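Melibiose/raffinose/stachyose-binding protein MelE (PDB 4R6H) binds melibiose, raffinose and stachyose as the solute-binding component of an ABC transporter that imports these sugars. Local coordinates at residues S39-D44 with K337-A342; N73-M78 with I100-Y105; Y134-N139 with D325-M330; G306-L311 with T343-G348. All blocks are in the same frame, centred on the assembly; numbering follows the deposited sequence. Where two conformers were deposited one is given.

In this solute-binding protein four small contacts differ in chemistry with their place in the fold. Contact 3 is buried throughout and largely apolar, with one water joining the Tyr136 hydroxyl to Met330 O; contacts 1, 2 and 4 are each partly buried. Contact 1, a meeting of two methionines, is nonetheless apolar, contact 2 joins a tyrosine pair to a hydrated charge pair with an exposed glutamate, and contact 4 mixes aliphatic packing with a water-bridged arginine. Helix 333-343 supplies contact 1 and its end opens into contact 4, while contacts 3 and 4 share a sheet through strands 136-137 and 310-313. Contact 2 lies farther off, touching contact 1 through Tyr75 and contact 3 through Tyr134.

Contact 1: S39-D44 with K337-A342; sequences STMSTD and KQMAEA
Met41 and Met339 reach for each other tip to tip, and their methyl groups meet with CE to CE at 3.7 Å. The two chains arrive by different routes. Met41 runs out fully extended beyond CG (chi2 180°, chi3 -170°), which carries its thioether far from the loop that follows strand 33-38. Met339 leaves helix 333-343 with CG opposite the backbone N and then bends at chi2 and chi3, the last torsion standing at -106°, and this bend turns its methyl toward the loop. The methyl CE of Met339 also lies 3.8 Å from SD of Met41, while Ile138 packs against both methionines. At the root of Met41 the loop is held by an ST turn, in which the backbone N of Met41 donates to OG of Ser39 over 3.1 Å. Farther along, Thr43 occupies the N-cap position of helix 44-60; its OG1 bonds to Ser45, whose OG also bonds to Ala342 O and so links the start of helix 44-60 to helix 333-343. Across the two segments themselves no hydrogen bond or salt bridge forms, which implies that they are joined by dispersion between flexible thioether chains, with directional bonding left to their surroundings.

Contact 2: N73-M78 with I100-Y105; sequences NDYENM and IRYGEY
Tyr75 and Glu76, at the start of helix 75-84, meet Arg101 and Tyr102 of the short, weakly bonded helix 98-102, side chains reaching across between two helices of this solute-binding protein. The tyrosines approach at a slant, with OH of Tyr102 4.0 Å from CE1 of Tyr75. Beside them Glu76 and Arg101 cross at about a right angle, and NH1 of Arg101 lies 3.9 Å from CG of Glu76. Their charges are close without forming a salt bridge: OE1 of Glu76 stands well out of the guanidinium plane, 4.1 Å from NH1 of Arg101, so their attraction is probably undirected. The extended glutamate chain (chi2 180°) carries its carboxylate out to the arginine. CG of Arg101 lies over one face of the Tyr102 ring, offset toward the rim.

A second shell fixes these groups. OH of Tyr75 is bonded to Asp93 O, and ND2 of Asn381 is hydrogen-bonded to OE2 of Glu76. Trp97 makes a cation-pi contact with Arg101, while Phe92 and Met83 pack on Tyr102. The charged pair is bridged by one water, lying in the guanidinium plane at its edge: it accepts from NH1 of Arg101 and donates to OE1 of Glu76, each over 2.8 Å.

Contact 3: Y134-N139 with D325-M330; sequences YAYPIN and DFIAFM
With CG of Tyr136 opposite its backbone N (chi1 166°), the ring swings from strand 136-137 to helix 320-331, where Ile327 and Met330 await it one turn apart. Ile327 carries CG1 beside its own N (chi1 -71°), an orientation that leaves CG2 as the branch meeting the tyrosine. That methyl touches the base of the tyrosine, 3.6 Å from CB and 3.8 Å from CG of Tyr136, as the two side chains pass in opposite directions. Nearer the hydroxyl, Met330 crosses the tyrosine at about a right angle, its CB lying 4.1 Å from CE2 of Tyr136.

At the phenol end, a water in the plane of the ring, at its edge, lies 2.7 Å from OH of Tyr136 and donates to Met330 O over 2.9 Å. Trp114 meets the tyrosine ring edge-to-face, and Ala336 of helix 333-343 also packs on it, while Phe50 and Leu53 of helix 44-60 touch Met330. The strand is paired through backbone bonds between Tyr136 and Leu311. The result is a sheet-to-helix interface in which one aromatic side chain serves two chemistries: its body fills an apolar core, and the hydroxyl of this buried residue is linked to a helix carbonyl through a water.

Contact 4: G306-L311 with T343-G348; sequences GERYTL and TSLPSG
Arg308 and Tyr309 project onto Leu345 and Thr343, each pair with its own geometry. Arg308 and Leu345 cross at about a right angle, and a single methyl does the touching: CD1 of Leu345 is 3.9 Å from both CG and NE of Arg308. With chi1 at 171°, CG of Arg308 sits over the centre of the Tyr309 ring, 3.8 Å above its plane; the bend at chi2 (80°) then turns the rest of the chain. CG thus meets both the ring face and the leucine methyl, which come from different directions. Tyr309 and Thr343 instead slide past each other in opposite directions, CG2 of Thr343 coming to the edge of the ring, near its plane, 3.9 Å from CE2 of Tyr309.

No direct hydrogen bond spans the segments; a water does so, lying in the guanidinium plane at its edge. It accepts from NE of Arg308 over 3.2 Å and donates to Thr343 O over 2.9 Å. The threonine hydroxyl is engaged elsewhere, bonded to Ala340 O and to ND2 of Asn139.

Thr343 belongs to the end of helix 333-343, which Ser344 terminates in a Schellman motif. Side-chain packing and a bridging water thus join the turn between strands 303-306 and 310-313 to the C-terminal end of helix 333-343 and the loop after it. Asn139 packs beside both Arg308 and Leu345, and Glu46 of helix 44-60 touches Thr343.

Contact 1: S39-D44 with K337-A342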
loop_
_atom_site.group_PDB
_atom_site.type_symbol
_atom_site.label_atom_id
_atom_site.label_comp_id
_atom_site.label_asym_id
_atom_site.label_seq_id
_atom_site.Cartn_x
_atom_site.Cartn_y
_atom_site.Cartn_z
ATOM N N SER A 39 2.722 7.890 -14.425
ATOM C CA SER A 39 2.647 6.684 -13.633
ATOM C C SER A 39 3.626 6.717 -12.461
ATOM O O SER A 39 4.782 7.152 -12.665
ATOM C CB SER A 39 2.913 5.453 -14.512
ATOM O OG SER A 39 2.973 4.254 -13.716
ATOM N N THR A 40 3.185 6.207 -11.306
ATOM C CA THR A 40 4.095 5.983 -10.147
ATOM C C THR A 40 4.772 4.609 -10.118
ATOM O O THR A 40 5.426 4.282 -9.135
ATOM C CB THR A 40 3.379 6.204 -8.806
ATOM O OG1 THR A 40 2.416 5.165 -8.526
ATOM C CG2 THR A 40 2.770 7.588 -8.726
ATOM N N MET A 41 4.602 3.820 -11.172
ATOM C CA MET A 41 5.220 2.494 -11.220
ATOM C C MET A 41 6.730 2.628 -11.085
ATOM O O MET A 41 7.316 3.571 -11.584
ATOM C CB MET A 41 4.869 1.751 -12.493
ATOM C CG MET A 41 3.435 1.322 -12.539
ATOM S SD MET A 41 3.033 0.448 -14.049
ATOM C CE MET A 41 1.249 0.331 -13.954
ATOM N N SER A 42 7.329 1.650 -10.431
ATOM C CA SER A 42 8.737 1.725 -9.983
ATOM C C SER A 42 9.630 0.618 -10.522
ATOM O O SER A 42 10.810 0.840 -10.712
ATOM C CB SER A 42 8.795 1.775 -8.446
ATOM O OG SER A 42 8.086 0.719 -7.847
ATOM N N THR A 43 9.096 -0.559 -10.775
ATOM C CA THR A 43 9.949 -1.704 -11.129
ATOM C C THR A 43 10.089 -1.873 -12.622
ATOM O O THR A 43 9.261 -1.369 -13.437
ATOM C CB THR A 43 9.430 -3.032 -10.549
ATOM O OG1 THR A 43 8.348 -3.516 -11.340
ATOM C CG2 THR A 43 9.023 -2.933 -9.094
ATOM N N ASP A 44 11.172 -2.529 -13.026
ATOM C CA ASP A 44 11.378 -2.778 -14.426
ATOM C C ASP A 44 10.225 -3.554 -15.047
ATOM O O ASP A 44 9.837 -3.231 -16.159
ATOM C CB ASP A 44 12.705 -3.514 -14.685
ATOM C CG ASP A 44 13.923 -2.608 -14.468
ATOM O OD1 ASP A 44 13.784 -1.422 -14.122
ATOM O OD2 ASP A 44 15.046 -3.072 -14.682
ATOM N N LYS A 337 -4.847 -8.599 -17.074
ATOM C CA LYS A 337 -4.128 -9.711 -16.439
ATOM C C LYS A 337 -2.622 -9.529 -16.567
ATOM O O LYS A 337 -1.854 -9.658 -15.594
ATOM C CB LYS A 337 -4.581 -11.050 -17.054
ATOM C CG LYS A 337 -3.935 -12.295 -16.459
ATOM C CD LYS A 337 -4.527 -13.528 -17.127
ATOM C CE LYS A 337 -4.040 -14.825 -16.516
ATOM N NZ LYS A 337 -2.621 -15.117 -16.821
ATOM N N GLN A 338 -2.176 -9.183 -17.779
ATOM C CA GLN A 338 -0.776 -8.945 -18.036
ATOM C C GLN A 338 -0.187 -7.833 -17.174
ATOM O O GLN A 338 0.861 -7.976 -16.520
ATOM C CB GLN A 338 -0.559 -8.701 -19.529
ATOM C CG GLN A 338 0.878 -8.498 -19.912
ATOM C CD GLN A 338 1.029 -8.261 -21.401
ATOM O OE1 GLN A 338 0.064 -8.357 -22.141
ATOM N NE2 GLN A 338 2.229 -7.903 -21.817
ATOM N N MET A 339 -0.875 -6.693 -17.160
ATOM C CA MET A 339 -0.388 -5.580 -16.363
ATOM C C MET A 339 -0.364 -5.916 -14.867
ATOM O O MET A 339 0.615 -5.651 -14.196
ATOM C CB MET A 339 -1.198 -4.328 -16.642
ATOM C CG MET A 339 -0.644 -3.054 -16.065
ATOM S SD MET A 339 0.888 -2.491 -16.862
ATOM C CE MET A 339 2.135 -2.880 -15.637
ATOM N N ALA A 340 -1.440 -6.527 -14.358
ATOM C CA ALA A 340 -1.481 -6.885 -12.947
ATOM C C ALA A 340 -0.367 -7.843 -12.558
ATOM O O ALA A 340 0.310 -7.643 -11.536
ATOM C CB ALA A 340 -2.854 -7.445 -12.590
ATOM N N GLU A 341 -0.144 -8.861 -13.378
ATOM C CA GLU A 341 0.943 -9.782 -13.080
ATOM C C GLU A 341 2.324 -9.115 -12.998
ATOM O O GLU A 341 3.162 -9.460 -12.172
ATOM C CB GLU A 341 0.941 -10.925 -14.097
ATOM C CG GLU A 341 -0.217 -11.877 -13.846
ATOM C CD GLU A 341 -0.391 -12.985 -14.873
ATOM O OE1 GLU A 341 0.464 -13.138 -15.770
ATOM O OE2 GLU A 341 -1.406 -13.711 -14.775
ATOM N N ALA A 342 2.566 -8.134 -13.843
ATOM C CA ALA A 342 3.820 -7.385 -13.788
ATOM C C ALA A 342 4.028 -6.639 -12.476
ATOM O O ALA A 342 5.146 -6.392 -12.064
ATOM C CB ALA A 342 3.898 -6.431 -14.949
#

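Contact 2: N73-M78 with I100-Y105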
loop_
_atom_site.group_PDB
_atom_site.type_symbol
_atom_site.label_atom_id
_atom_site.label_comp_id
_atom_site.label_asym_id
_atom_site.label_seq_id
_atom_site.Cartn_x
_atom_site.Cartn_y
_atom_site.Cartn_z
ATOM N N ASN A 73 10.583 9.842 -7.811
ATOM C CA ASN A 73 10.475 10.704 -6.629
ATOM C C ASN A 73 9.986 12.110 -6.933
ATOM O O ASN A 73 9.554 12.808 -6.026
ATOM C CB ASN A 73 11.832 10.784 -5.889
ATOM C CG ASN A 73 12.210 9.483 -5.201
ATOM O OD1 ASN A 73 11.350 8.705 -4.769
ATOM N ND2 ASN A 73 13.510 9.246 -5.083
ATOM N N ASP A 74 10.057 12.521 -8.196
ATOM C CA ASP A 74 9.596 13.849 -8.622
ATOM C C ASP A 74 8.086 13.879 -8.919
ATOM O O ASP A 74 7.553 14.942 -9.198
ATOM C CB ASP A 74 10.340 14.337 -9.872
ATOM C CG ASP A 74 11.809 14.608 -9.608
ATOM O OD1 ASP A 74 12.121 15.096 -8.503
ATOM O OD2 ASP A 74 12.644 14.332 -10.500
ATOM N N TYR A 75 7.397 12.730 -8.813
ATOM C CA TYR A 75 5.984 12.657 -9.218
ATOM C C TYR A 75 5.108 13.700 -8.540
ATOM O O TYR A 75 4.367 14.446 -9.196
ATOM C CB TYR A 75 5.442 11.247 -8.940
ATOM C CG TYR A 75 4.096 10.990 -9.572
ATOM C CD1 TYR A 75 2.926 11.362 -8.943
ATOM C CD2 TYR A 75 4.015 10.396 -10.806
ATOM C CE1 TYR A 75 1.705 11.185 -9.550
ATOM C CE2 TYR A 75 2.796 10.172 -11.414
ATOM C CZ TYR A 75 1.642 10.544 -10.785
ATOM O OH TYR A 75 0.406 10.329 -11.385
ATOM N N GLU A 76 5.159 13.748 -7.210
ATOM C CA GLU A 76 4.294 14.621 -6.441
ATOM C C GLU A 76 4.532 16.096 -6.782
ATOM O O GLU A 76 3.577 16.846 -6.974
ATOM C CB GLU A 76 4.464 14.392 -4.935
ATOM C CG GLU A 76 3.498 15.189 -4.082
ATOM C CD GLU A 76 3.695 14.935 -2.594
ATOM O OE1 GLU A 76 4.122 13.821 -2.233
ATOM O OE2 GLU A 76 3.424 15.848 -1.792
ATOM N N ASN A 77 5.795 16.494 -6.826
ATOM C CA ASN A 77 6.136 17.869 -7.170
ATOM C C ASN A 77 5.674 18.267 -8.577
ATOM O O ASN A 77 5.100 19.327 -8.798
ATOM C CB ASN A 77 7.653 18.068 -7.035
ATOM C CG ASN A 77 8.126 18.125 -5.575
ATOM O OD1 ASN A 77 7.429 18.627 -4.707
ATOM N ND2 ASN A 77 9.338 17.603 -5.315
ATOM N N MET A 78 5.887 17.388 -9.543
ATOM C CA MET A 78 5.452 17.669 -10.913
ATOM C C MET A 78 3.935 17.754 -11.019
ATOM O O MET A 78 3.405 18.633 -11.672
ATOM C CB MET A 78 6.005 16.614 -11.866
ATOM C CG MET A 78 7.503 16.741 -12.049
ATOM S SD MET A 78 8.153 15.436 -13.087
ATOM C CE MET A 78 9.869 15.927 -13.264
ATOM N N ILE A 100 -9.009 12.821 -2.337
ATOM C CA ILE A 100 -8.505 13.942 -1.537
ATOM C C ILE A 100 -7.700 14.942 -2.345
ATOM O O ILE A 100 -7.852 16.141 -2.188
ATOM C CB ILE A 100 -7.637 13.452 -0.346
ATOM C CG1 ILE A 100 -8.536 12.757 0.690
ATOM C CG2 ILE A 100 -6.844 14.608 0.273
ATOM C CD1 ILE A 100 -7.893 12.520 2.040
ATOM N N ARG A 101 -6.831 14.431 -3.212
ATOM C CA ARG A 101 -5.910 15.271 -3.945
ATOM C C ARG A 101 -6.408 15.565 -5.358
ATOM O O ARG A 101 -6.187 16.654 -5.877
ATOM C CB ARG A 101 -4.561 14.565 -3.994
ATOM C CG ARG A 101 -3.416 15.372 -4.545
ATOM C CD ARG A 101 -2.067 14.722 -4.288
ATOM N NE ARG A 101 -1.678 14.605 -2.870
ATOM C CZ ARG A 101 -0.629 13.921 -2.406
ATOM N NH1 ARG A 101 0.197 13.249 -3.219
ATOM N NH2 ARG A 101 -0.381 13.883 -1.101
ATOM N N TYR A 102 -7.068 14.594 -5.988
ATOM C CA TYR A 102 -7.417 14.734 -7.415
ATOM C C TYR A 102 -8.896 14.901 -7.734
ATOM O O TYR A 102 -9.263 14.965 -8.911
ATOM C CB TYR A 102 -6.856 13.548 -8.181
ATOM C CG TYR A 102 -5.364 13.584 -8.248
ATOM C CD1 TYR A 102 -4.734 14.462 -9.133
ATOM C CD2 TYR A 102 -4.556 12.771 -7.468
ATOM C CE1 TYR A 102 -3.375 14.509 -9.237
ATOM C CE2 TYR A 102 -3.162 12.799 -7.577
ATOM C CZ TYR A 102 -2.581 13.696 -8.468
ATOM O OH TYR A 102 -1.217 13.753 -8.634
ATOM N N GLY A 103 -9.735 15.000 -6.707
ATOM C CA GLY A 103 -11.175 15.047 -6.903
ATOM C C GLY A 103 -11.638 16.086 -7.911
ATOM O O GLY A 103 -12.513 15.813 -8.729
ATOM N N GLU A 104 -11.040 17.266 -7.875
ATOM C CA GLU A 104 -11.431 18.354 -8.765
ATOM C C GLU A 104 -10.930 18.246 -10.204
ATOM O O GLU A 104 -11.328 19.031 -11.029
ATOM C CB GLU A 104 -10.956 19.707 -8.216
ATOM C CG GLU A 104 -11.474 20.043 -6.822
ATOM C CD GLU A 104 -12.980 19.869 -6.688
ATOM O OE1 GLU A 104 -13.718 20.206 -7.638
ATOM O OE2 GLU A 104 -13.425 19.388 -5.628
ATOM N N TYR A 105 -10.060 17.293 -10.506
ATOM C CA TYR A 105 -9.462 17.205 -11.845
ATOM C C TYR A 105 -9.890 15.961 -12.640
ATOM O O TYR A 105 -9.651 15.898 -13.828
ATOM C CB TYR A 105 -7.933 17.210 -11.726
ATOM C CG TYR A 105 -7.407 18.467 -11.066
ATOM C CD1 TYR A 105 -7.214 19.617 -11.794
ATOM C CD2 TYR A 105 -7.144 18.488 -9.701
ATOM C CE1 TYR A 105 -6.762 20.795 -11.186
ATOM C CE2 TYR A 105 -6.687 19.653 -9.084
ATOM C CZ TYR A 105 -6.517 20.787 -9.839
ATOM O OH TYR A 105 -6.052 21.921 -9.208
HETATM O O HOH W 1 2.336 11.626 -2.486
#

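Contact 3: Y134-N139 with D325-M330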
loop_
_atom_site.group_PDB
_atom_site.type_symbol
_atom_site.label_atom_id
_atom_site.label_comp_id
_atom_site.label_asym_id
_atom_site.label_seq_id
_atom_site.Cartn_x
_atom_site.Cartn_y
_atom_site.Cartn_z
ATOM N N TYR A 134 -13.783 7.673 -9.883
ATOM C CA TYR A 134 -12.698 8.660 -9.996
ATOM C C TYR A 134 -11.542 8.220 -10.896
ATOM O O TYR A 134 -10.810 9.039 -11.385
ATOM C CB TYR A 134 -12.085 8.992 -8.607
ATOM C CG TYR A 134 -12.960 9.885 -7.731
ATOM C CD1 TYR A 134 -14.111 9.369 -7.132
ATOM C CD2 TYR A 134 -12.627 11.240 -7.488
ATOM C CE1 TYR A 134 -14.924 10.167 -6.345
ATOM C CE2 TYR A 134 -13.461 12.064 -6.697
ATOM C CZ TYR A 134 -14.585 11.505 -6.125
ATOM O OH TYR A 134 -15.414 12.272 -5.327
ATOM N N ALA A 135 -11.322 6.913 -10.982
ATOM C CA ALA A 135 -10.129 6.379 -11.688
ATOM C C ALA A 135 -10.304 4.892 -11.914
ATOM O O ALA A 135 -11.111 4.245 -11.250
ATOM C CB ALA A 135 -8.896 6.599 -10.864
ATOM N N TYR A 136 -9.526 4.374 -12.853
ATOM C CA TYR A 136 -9.489 2.952 -13.187
ATOM C C TYR A 136 -8.353 2.312 -12.422
ATOM O O TYR A 136 -7.190 2.741 -12.546
ATOM C CB TYR A 136 -9.281 2.766 -14.709
ATOM C CG TYR A 136 -8.898 1.351 -15.066
ATOM C CD1 TYR A 136 -9.800 0.306 -14.951
ATOM C CD2 TYR A 136 -7.591 1.056 -15.422
ATOM C CE1 TYR A 136 -9.412 -0.987 -15.227
ATOM C CE2 TYR A 136 -7.192 -0.226 -15.716
ATOM C CZ TYR A 136 -8.122 -1.251 -15.603
ATOM O OH TYR A 136 -7.722 -2.548 -15.894
ATOM N N PRO A 137 -8.657 1.284 -11.618
ATOM C CA PRO A 137 -7.618 0.587 -10.870
ATOM C C PRO A 137 -6.889 -0.475 -11.678
ATOM O O PRO A 137 -7.462 -1.506 -12.025
ATOM C CB PRO A 137 -8.393 -0.038 -9.705
ATOM C CG PRO A 137 -9.735 -0.335 -10.324
ATOM C CD PRO A 137 -10.007 0.768 -11.318
ATOM N N ILE A 138 -5.640 -0.229 -12.001
ATOM C CA ILE A 138 -4.852 -1.210 -12.718
ATOM C C ILE A 138 -4.712 -2.476 -11.840
ATOM O O ILE A 138 -4.716 -3.609 -12.306
ATOM C CB ILE A 138 -3.483 -0.624 -13.058
ATOM C CG1 ILE A 138 -3.626 0.426 -14.149
ATOM C CG2 ILE A 138 -2.447 -1.706 -13.377
ATOM C CD1 ILE A 138 -2.389 1.263 -14.359
ATOM N N ASN A 139 -4.596 -2.257 -10.548
ATOM C CA ASN A 139 -4.360 -3.330 -9.596
ATOM C C ASN A 139 -4.903 -2.897 -8.256
ATOM O O ASN A 139 -5.626 -1.888 -8.168
ATOM C CB ASN A 139 -2.883 -3.724 -9.505
ATOM C CG ASN A 139 -1.995 -2.600 -9.080
ATOM O OD1 ASN A 139 -2.451 -1.488 -8.797
ATOM N ND2 ASN A 139 -0.695 -2.888 -8.961
ATOM N N ASP A 325 -10.362 5.775 -24.334
ATOM C CA ASP A 325 -10.101 4.624 -25.193
ATOM C C ASP A 325 -8.918 3.813 -24.610
ATOM O O ASP A 325 -8.928 2.572 -24.632
ATOM C CB ASP A 325 -9.722 5.025 -26.630
ATOM C CG ASP A 325 -10.884 5.556 -27.455
ATOM O OD1 ASP A 325 -12.060 5.327 -27.143
ATOM O OD2 ASP A 325 -10.545 6.239 -28.452
ATOM N N PHE A 326 -7.917 4.521 -24.065
ATOM C CA PHE A 326 -6.748 3.842 -23.529
ATOM C C PHE A 326 -7.138 3.058 -22.238
ATOM O O PHE A 326 -6.681 1.920 -22.018
ATOM C CB PHE A 326 -5.616 4.847 -23.240
ATOM C CG PHE A 326 -4.317 4.189 -22.877
ATOM C CD1 PHE A 326 -4.008 3.871 -21.564
ATOM C CD2 PHE A 326 -3.422 3.852 -23.843
ATOM C CE1 PHE A 326 -2.839 3.238 -21.263
ATOM C CE2 PHE A 326 -2.242 3.213 -23.539
ATOM C CZ PHE A 326 -1.951 2.885 -22.246
ATOM N N ILE A 327 -7.934 3.690 -21.371
ATOM C CA ILE A 327 -8.408 3.006 -20.169
ATOM C C ILE A 327 -9.182 1.730 -20.575
ATOM O O ILE A 327 -8.969 0.644 -20.006
ATOM C CB ILE A 327 -9.265 3.941 -19.305
ATOM C CG1 ILE A 327 -8.394 5.020 -18.649
ATOM C CG2 ILE A 327 -10.010 3.133 -18.258
ATOM C CD1 ILE A 327 -9.175 6.100 -17.931
ATOM N N ALA A 328 -10.107 1.866 -21.536
ATOM C CA ALA A 328 -10.884 0.702 -21.981
ATOM C C ALA A 328 -9.989 -0.410 -22.518
ATOM O O ALA A 328 -10.255 -1.593 -22.290
ATOM C CB ALA A 328 -11.935 1.101 -23.009
ATOM N N PHE A 329 -8.931 -0.031 -23.230
ATOM C CA PHE A 329 -7.970 -0.966 -23.747
ATOM C C PHE A 329 -7.284 -1.687 -22.570
ATOM O O PHE A 329 -7.122 -2.902 -22.591
ATOM C CB PHE A 329 -6.952 -0.241 -24.643
ATOM C CG PHE A 329 -5.832 -1.100 -25.108
ATOM C CD1 PHE A 329 -4.684 -1.194 -24.357
ATOM C CD2 PHE A 329 -5.885 -1.775 -26.327
ATOM C CE1 PHE A 329 -3.623 -2.006 -24.748
ATOM C CE2 PHE A 329 -4.827 -2.567 -26.742
ATOM C CZ PHE A 329 -3.683 -2.663 -25.955
ATOM N N MET A 330 -6.797 -0.929 -21.599
ATOM C CA MET A 330 -6.124 -1.516 -20.434
ATOM C C MET A 330 -7.028 -2.473 -19.630
ATOM O O MET A 330 -6.534 -3.455 -19.039
ATOM C CB MET A 330 -5.596 -0.402 -19.528
ATOM C CG MET A 330 -4.407 0.339 -20.114
ATOM S SD MET A 330 -2.910 -0.599 -20.390
ATOM C CE MET A 330 -2.378 -0.942 -18.707
HETATM O O HOH W 2 -5.117 -2.712 -16.623
#

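Contact 4: G306-L311 with T343-G348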
loop_
_atom_site.group_PDB
_atom_site.type_symbol
_atom_site.label_atom_id
_atom_site.label_comp_id
_atom_site.label_asym_id
_atom_site.label_seq_id
_atom_site.Cartn_x
_atom_site.Cartn_y
_atom_site.Cartn_z
ATOM N N GLY A 306 -5.772 -0.902 -0.976
ATOM C CA GLY A 306 -6.804 -0.434 -1.903
ATOM C C GLY A 306 -6.183 0.050 -3.176
ATOM O O GLY A 306 -5.630 -0.749 -3.905
ATOM N N GLU A 307 -6.265 1.351 -3.472
ATOM C CA GLU A 307 -5.556 1.904 -4.629
ATOM C C GLU A 307 -4.105 1.603 -4.570
ATOM O O GLU A 307 -3.468 1.836 -3.541
ATOM C CB GLU A 307 -5.579 3.428 -4.610
ATOM C CG GLU A 307 -6.758 4.084 -5.218
ATOM C CD GLU A 307 -6.552 5.579 -5.338
ATOM O OE1 GLU A 307 -7.181 6.332 -4.569
ATOM O OE2 GLU A 307 -5.729 6.009 -6.160
ATOM N N ARG A 308 -3.540 1.172 -5.681
ATOM C CA ARG A 308 -2.118 1.108 -5.821
ATOM C C ARG A 308 -1.729 1.969 -7.027
ATOM O O ARG A 308 -1.231 3.107 -6.867
ATOM C CB ARG A 308 -1.616 -0.344 -5.914
ATOM C CG ARG A 308 -0.165 -0.497 -6.285
ATOM C CD ARG A 308 0.752 -0.274 -5.133
ATOM N NE ARG A 308 2.047 -0.889 -5.428
ATOM C CZ ARG A 308 3.187 -0.541 -4.844
ATOM N NH1 ARG A 308 3.213 0.420 -3.930
ATOM N NH2 ARG A 308 4.312 -1.155 -5.182
ATOM N N TYR A 309 -1.933 1.426 -8.228
ATOM C CA TYR A 309 -1.740 2.194 -9.464
ATOM C C TYR A 309 -3.073 2.394 -10.125
ATOM O O TYR A 309 -3.832 1.455 -10.318
ATOM C CB TYR A 309 -0.795 1.465 -10.420
ATOM C CG TYR A 309 0.532 1.114 -9.842
ATOM C CD1 TYR A 309 1.300 2.045 -9.183
ATOM C CD2 TYR A 309 1.003 -0.172 -9.948
ATOM C CE1 TYR A 309 2.556 1.703 -8.695
ATOM C CE2 TYR A 309 2.228 -0.523 -9.454
ATOM C CZ TYR A 309 2.982 0.422 -8.806
ATOM O OH TYR A 309 4.236 0.135 -8.275
ATOM N N THR A 310 -3.343 3.636 -10.557
ATOM C CA THR A 310 -4.563 3.921 -11.282
ATOM C C THR A 310 -4.303 4.716 -12.552
ATOM O O THR A 310 -3.204 5.235 -12.745
ATOM C CB THR A 310 -5.590 4.722 -10.455
ATOM O OG1 THR A 310 -5.105 6.064 -10.287
ATOM C CG2 THR A 310 -5.842 4.098 -9.079
ATOM N N LEU A 311 -5.305 4.729 -13.409
ATOM C CA LEU A 311 -5.376 5.611 -14.573
ATOM C C LEU A 311 -6.618 6.452 -14.347
ATOM O O LEU A 311 -7.742 5.951 -14.431
ATOM C CB LEU A 311 -5.504 4.824 -15.900
ATOM C CG LEU A 311 -4.197 4.188 -16.341
ATOM C CD1 LEU A 311 -4.406 3.087 -17.374
ATOM C CD2 LEU A 311 -3.220 5.238 -16.914
ATOM N N THR A 343 2.914 -6.264 -11.828
ATOM C CA THR A 343 2.919 -5.573 -10.556
ATOM C C THR A 343 2.862 -6.494 -9.338
ATOM O O THR A 343 2.910 -6.001 -8.189
ATOM C CB THR A 343 1.720 -4.590 -10.420
ATOM O OG1 THR A 343 0.493 -5.310 -10.175
ATOM C CG2 THR A 343 1.583 -3.696 -11.670
ATOM N N SER A 344 2.717 -7.795 -9.585
ATOM C CA SER A 344 2.626 -8.824 -8.543
ATOM C C SER A 344 1.421 -8.659 -7.633
ATOM O O SER A 344 1.427 -9.127 -6.494
ATOM C CB SER A 344 3.926 -8.919 -7.723
ATOM O OG SER A 344 5.016 -9.220 -8.615
ATOM N N LEU A 345 0.355 -8.048 -8.150
ATOM C CA LEU A 345 -0.827 -7.777 -7.355
ATOM C C LEU A 345 -2.058 -8.116 -8.123
ATOM O O LEU A 345 -2.046 -8.184 -9.374
ATOM C CB LEU A 345 -0.843 -6.294 -6.956
ATOM C CG LEU A 345 0.146 -5.805 -5.922
ATOM C CD1 LEU A 345 0.173 -4.303 -5.798
ATOM C CD2 LEU A 345 -0.191 -6.433 -4.580
ATOM N N PRO A 346 -3.188 -8.275 -7.415
ATOM C CA PRO A 346 -4.425 -8.555 -8.145
ATOM C C PRO A 346 -4.873 -7.389 -9.011
ATOM O O PRO A 346 -4.593 -6.225 -8.703
ATOM C CB PRO A 346 -5.467 -8.754 -7.037
ATOM C CG PRO A 346 -4.682 -8.992 -5.810
ATOM C CD PRO A 346 -3.371 -8.295 -5.957
ATOM N N SER A 347 -5.594 -7.713 -10.065
ATOM C CA SER A 347 -6.297 -6.690 -10.857
ATOM C C SER A 347 -7.373 -6.051 -10.040
ATOM O O SER A 347 -7.844 -6.595 -9.070
ATOM C CB SER A 347 -6.901 -7.348 -12.097
ATOM O OG SER A 347 -7.898 -6.560 -12.726
ATOM N N GLY A 348 -7.782 -4.855 -10.469
ATOM C CA GLY A 348 -8.920 -4.174 -9.880
ATOM C C GLY A 348 -10.277 -4.670 -10.345
ATOM O O GLY A 348 -11.267 -4.191 -9.807
HETATM O O HOH W 3 3.013 -3.182 -7.392
#